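Local coordinates for RagB/SusD family nutrient uptake outer membrane protein (Bacteroides thetaiotaomicron, PDB 7KV3) that probably binds glycans at the outer membrane as a SusD-family lipoprotein, handing them on for nutrient uptake, at residues P204-S209 / S250-L255. Sequence-based numbering, arbitrary orientation.
Sequences PMREDS and SPQYDL
Tyr-253 and Arg-206 carry one hydrogen bond each across this contact, both ending on backbone carbonyls of the facing segment. The phenol OH of Tyr-253 donates to Met-205 O at 2.6 Å; that oxygen lies at the edge of the ring, in its plane, while the donor is tilted 27° from the carbonyl plane of Met-205. In the reverse direction, Arg-206 NH1 reaches Gln-252 O at 2.9 Å, approaching almost in line with the C=O bond, although the hydrogen bond is bent, with an N-H...O angle of 133°. The reach follows from the torsions: chi1 of -173° sets CG opposite the backbone N, and the chain then runs extended to NE. On the way, Arg-206 CB passes 3.3 Å from Tyr-253 OH. The other guanidinium nitrogens are satisfied too, NE by Tyr-212 OH and NH2 by Ser-270 O, so three partners fix the group's rotation. A leucine in its place would probably leave the carbonyls of Gln-252 and Ser-270 and the hydroxyl of Tyr-212 without this donor, the Tyr-253 bond and apolar packing alone then joining the two loops here. Met-205 CG packs 4.0 Å from Tyr-253 CE2. Within 250-255, Ser-250 OG accepts from Gln-252 N at 3.1 Å, an ST turn inside the type I beta turn Ser-250 to Tyr-253. The contact thus joins the loops following helices 183-200 and 237-249, interhelical connections in the helix-rich, TPR-related part of the SusD fold.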
ATOM      1  N   PRO A 204     -16.893   3.932 -14.367  1.00 16.95           N
ATOM      2  CA  PRO A 204     -17.351   5.167 -13.742  1.00 16.93           C
ATOM      3  C   PRO A 204     -16.188   5.842 -12.974  1.00 17.38           C
ATOM      4  O   PRO A 204     -15.205   5.217 -12.671  1.00 15.34           O
ATOM      5  CB  PRO A 204     -18.463   4.665 -12.832  1.00 16.69           C
ATOM      6  CG  PRO A 204     -17.975   3.303 -12.406  1.00 17.03           C
ATOM      7  CD  PRO A 204     -17.296   2.728 -13.632  1.00 17.12           C
ATOM      8  N   MET A 205     -16.330   7.127 -12.693  1.00 17.77           N
ATOM      9  CA  MET A 205     -15.312   7.939 -11.993  1.00 19.80           C
ATOM     10  C   MET A 205     -15.294   7.501 -10.522  1.00 17.37           C
ATOM     11  O   MET A 205     -14.189   7.365  -9.958  1.00 17.39           O
ATOM     12  CB  MET A 205     -15.658   9.425 -12.157  1.00 22.41           C
ATOM     13  CG  MET A 205     -14.586  10.389 -11.672  1.00 28.51           C
ATOM     14  SD  MET A 205     -12.938  10.165 -12.413  1.00 31.66           S
ATOM     15  CE  MET A 205     -13.355  10.247 -14.147  1.00 35.87           C
ATOM     16  N   ARG A 206     -16.461   7.206  -9.945  1.00 15.29           N
ATOM     17  CA  ARG A 206     -16.595   6.814  -8.519  1.00 15.58           C
ATOM     18  C   ARG A 206     -17.696   5.767  -8.432  1.00 16.61           C
ATOM     19  O   ARG A 206     -18.695   5.935  -9.148  1.00 16.95           O
ATOM     20  CB  ARG A 206     -16.924   8.018  -7.628  1.00 15.49           C
ATOM     21  CG  ARG A 206     -16.901   7.728  -6.127  1.00 14.30           C
ATOM     22  CD  ARG A 206     -17.182   8.905  -5.206  1.00 13.55           C
ATOM     23  NE  ARG A 206     -17.149   8.367  -3.862  1.00 12.93           N
ATOM     24  CZ  ARG A 206     -16.203   8.548  -2.943  1.00 12.98           C
ATOM     25  NH1 ARG A 206     -15.190   9.378  -3.133  1.00 13.42           N
ATOM     26  NH2 ARG A 206     -16.286   7.881  -1.805  1.00 13.04           N
ATOM     27  N   GLU A 207     -17.547   4.781  -7.544  1.00 16.44           N
ATOM     28  CA  GLU A 207     -18.574   3.738  -7.343  1.00 17.91           C
ATOM     29  C   GLU A 207     -19.607   4.186  -6.299  1.00 19.27           C
ATOM     30  O   GLU A 207     -19.395   5.224  -5.634  1.00 16.00           O
ATOM     31  CB  GLU A 207     -17.934   2.404  -6.964  1.00 18.23           C
ATOM     32  CG  GLU A 207     -17.642   1.555  -8.162  1.00 19.36           C
ATOM     33  CD  GLU A 207     -18.869   1.055  -8.923  1.00 22.49           C
ATOM     34  OE1 GLU A 207     -20.001   1.336  -8.474  1.00 25.01           O
ATOM     35  OE2 GLU A 207     -18.686   0.377  -9.962  1.00 24.14           O
ATOM     36  N   ASP A 208     -20.690   3.399  -6.182  1.00 21.82           N
ATOM     37  CA  ASP A 208     -21.764   3.537  -5.157  1.00 22.24           C
ATOM     38  C   ASP A 208     -21.499   2.618  -3.941  1.00 22.06           C
ATOM     39  O   ASP A 208     -20.563   1.793  -3.987  1.00 21.10           O
ATOM     40  CB  ASP A 208     -23.133   3.280  -5.799  1.00 24.87           C
ATOM     41  CG  ASP A 208     -23.340   1.910  -6.430  1.00 28.60           C
ATOM     42  OD1 ASP A 208     -22.699   0.920  -6.013  1.00 29.10           O
ATOM     43  OD2 ASP A 208     -24.129   1.848  -7.375  1.00 39.13           O
ATOM     44  N   SER A 209     -22.326   2.752  -2.904  1.00 21.27           N
ATOM     45  CA  SER A 209     -22.256   2.058  -1.590  1.00 26.02           C
ATOM     46  C   SER A 209     -22.074   0.563  -1.807  1.00 24.50           C
ATOM     47  O   SER A 209     -21.220  -0.013  -1.163  1.00 23.89           O
ATOM     48  CB  SER A 209     -23.513   2.281  -0.767  1.00 28.68           C
ATOM     49  OG  SER A 209     -23.412   3.475  -0.015  1.00 39.45           O
ATOM     50  N   SER A 250     -13.382  16.667 -10.379  1.00 24.04           N
ATOM     51  CA  SER A 250     -14.581  15.916  -9.931  1.00 24.40           C
ATOM     52  C   SER A 250     -15.006  16.423  -8.556  1.00 24.39           C
ATOM     53  O   SER A 250     -14.179  16.513  -7.639  1.00 24.00           O
ATOM     54  CB  SER A 250     -14.372  14.439  -9.927  1.00 25.88           C
ATOM     55  OG  SER A 250     -15.375  13.812  -9.134  1.00 28.60           O
ATOM     56  N   PRO A 251     -16.323  16.698  -8.360  1.00 24.84           N
ATOM     57  CA  PRO A 251     -16.849  17.118  -7.063  1.00 25.95           C
ATOM     58  C   PRO A 251     -17.084  15.949  -6.093  1.00 25.23           C
ATOM     59  O   PRO A 251     -17.607  16.178  -5.019  1.00 27.84           O
ATOM     60  CB  PRO A 251     -18.200  17.745  -7.438  1.00 26.10           C
ATOM     61  CG  PRO A 251     -18.662  16.884  -8.586  1.00 25.29           C
ATOM     62  CD  PRO A 251     -17.396  16.567  -9.364  1.00 25.26           C
ATOM     63  N   GLN A 252     -16.742  14.728  -6.500  1.00 22.81           N
ATOM     64  CA  GLN A 252     -16.922  13.516  -5.655  1.00 22.27           C
ATOM     65  C   GLN A 252     -15.589  12.966  -5.129  1.00 19.82           C
ATOM     66  O   GLN A 252     -15.603  11.899  -4.526  1.00 19.89           O
ATOM     67  CB  GLN A 252     -17.732  12.508  -6.446  1.00 22.82           C
ATOM     68  CG  GLN A 252     -19.178  12.966  -6.555  1.00 24.45           C
ATOM     69  CD  GLN A 252     -20.046  11.837  -7.031  1.00 23.52           C
ATOM     70  OE1 GLN A 252     -19.913  11.400  -8.173  1.00 24.87           O
ATOM     71  NE2 GLN A 252     -20.886  11.334  -6.131  1.00 22.68           N
ATOM     72  N   TYR A 253     -14.503  13.701  -5.317  1.00 17.06           N
ATOM     73  CA  TYR A 253     -13.230  13.513  -4.602  1.00 16.98           C
ATOM     74  C   TYR A 253     -12.862  14.843  -3.964  1.00 18.21           C
ATOM     75  O   TYR A 253     -13.048  15.904  -4.573  1.00 17.30           O
ATOM     76  CB  TYR A 253     -12.164  12.964  -5.547  1.00 15.29           C
ATOM     77  CG  TYR A 253     -12.516  11.595  -6.068  1.00 14.54           C
ATOM     78  CD1 TYR A 253     -12.527  10.489  -5.225  1.00 14.56           C
ATOM     79  CD2 TYR A 253     -12.894  11.415  -7.385  1.00 14.04           C
ATOM     80  CE1 TYR A 253     -12.857   9.221  -5.695  1.00 14.03           C
ATOM     81  CE2 TYR A 253     -13.233  10.164  -7.872  1.00 13.82           C
ATOM     82  CZ  TYR A 253     -13.232   9.072  -7.021  1.00 13.72           C
ATOM     83  OH  TYR A 253     -13.584   7.868  -7.530  1.00 13.78           O
ATOM     84  N   ASP A 254     -12.360  14.770  -2.747  1.00 18.90           N
ATOM     85  CA  ASP A 254     -11.944  15.970  -1.992  1.00 19.69           C
ATOM     86  C   ASP A 254     -11.187  15.466  -0.775  1.00 18.26           C
ATOM     87  O   ASP A 254     -11.183  14.221  -0.568  1.00 15.83           O
ATOM     88  CB  ASP A 254     -13.161  16.830  -1.631  1.00 22.76           C
ATOM     89  CG  ASP A 254     -12.855  18.313  -1.546  1.00 25.79           C
ATOM     90  OD1 ASP A 254     -11.679  18.685  -1.336  1.00 27.90           O
ATOM     91  OD2 ASP A 254     -13.807  19.078  -1.620  1.00 35.97           O
ATOM     92  N   LEU A 255     -10.558  16.384  -0.046  1.00 16.74           N
ATOM     93  CA  LEU A 255      -9.906  16.081   1.243  1.00 16.75           C
ATOM     94  C   LEU A 255     -10.978  15.978   2.325  1.00 17.25           C
ATOM     95  O   LEU A 255     -11.875  16.851   2.367  1.00 14.66           O
ATOM     96  CB  LEU A 255      -8.899  17.186   1.578  1.00 16.90           C
ATOM     97  CG  LEU A 255      -7.722  17.275   0.617  1.00 16.52           C
ATOM     98  CD1 LEU A 255      -6.848  18.448   0.980  1.00 17.75           C
ATOM     99  CD2 LEU A 255      -6.928  15.979   0.579  1.00 16.12           C
TER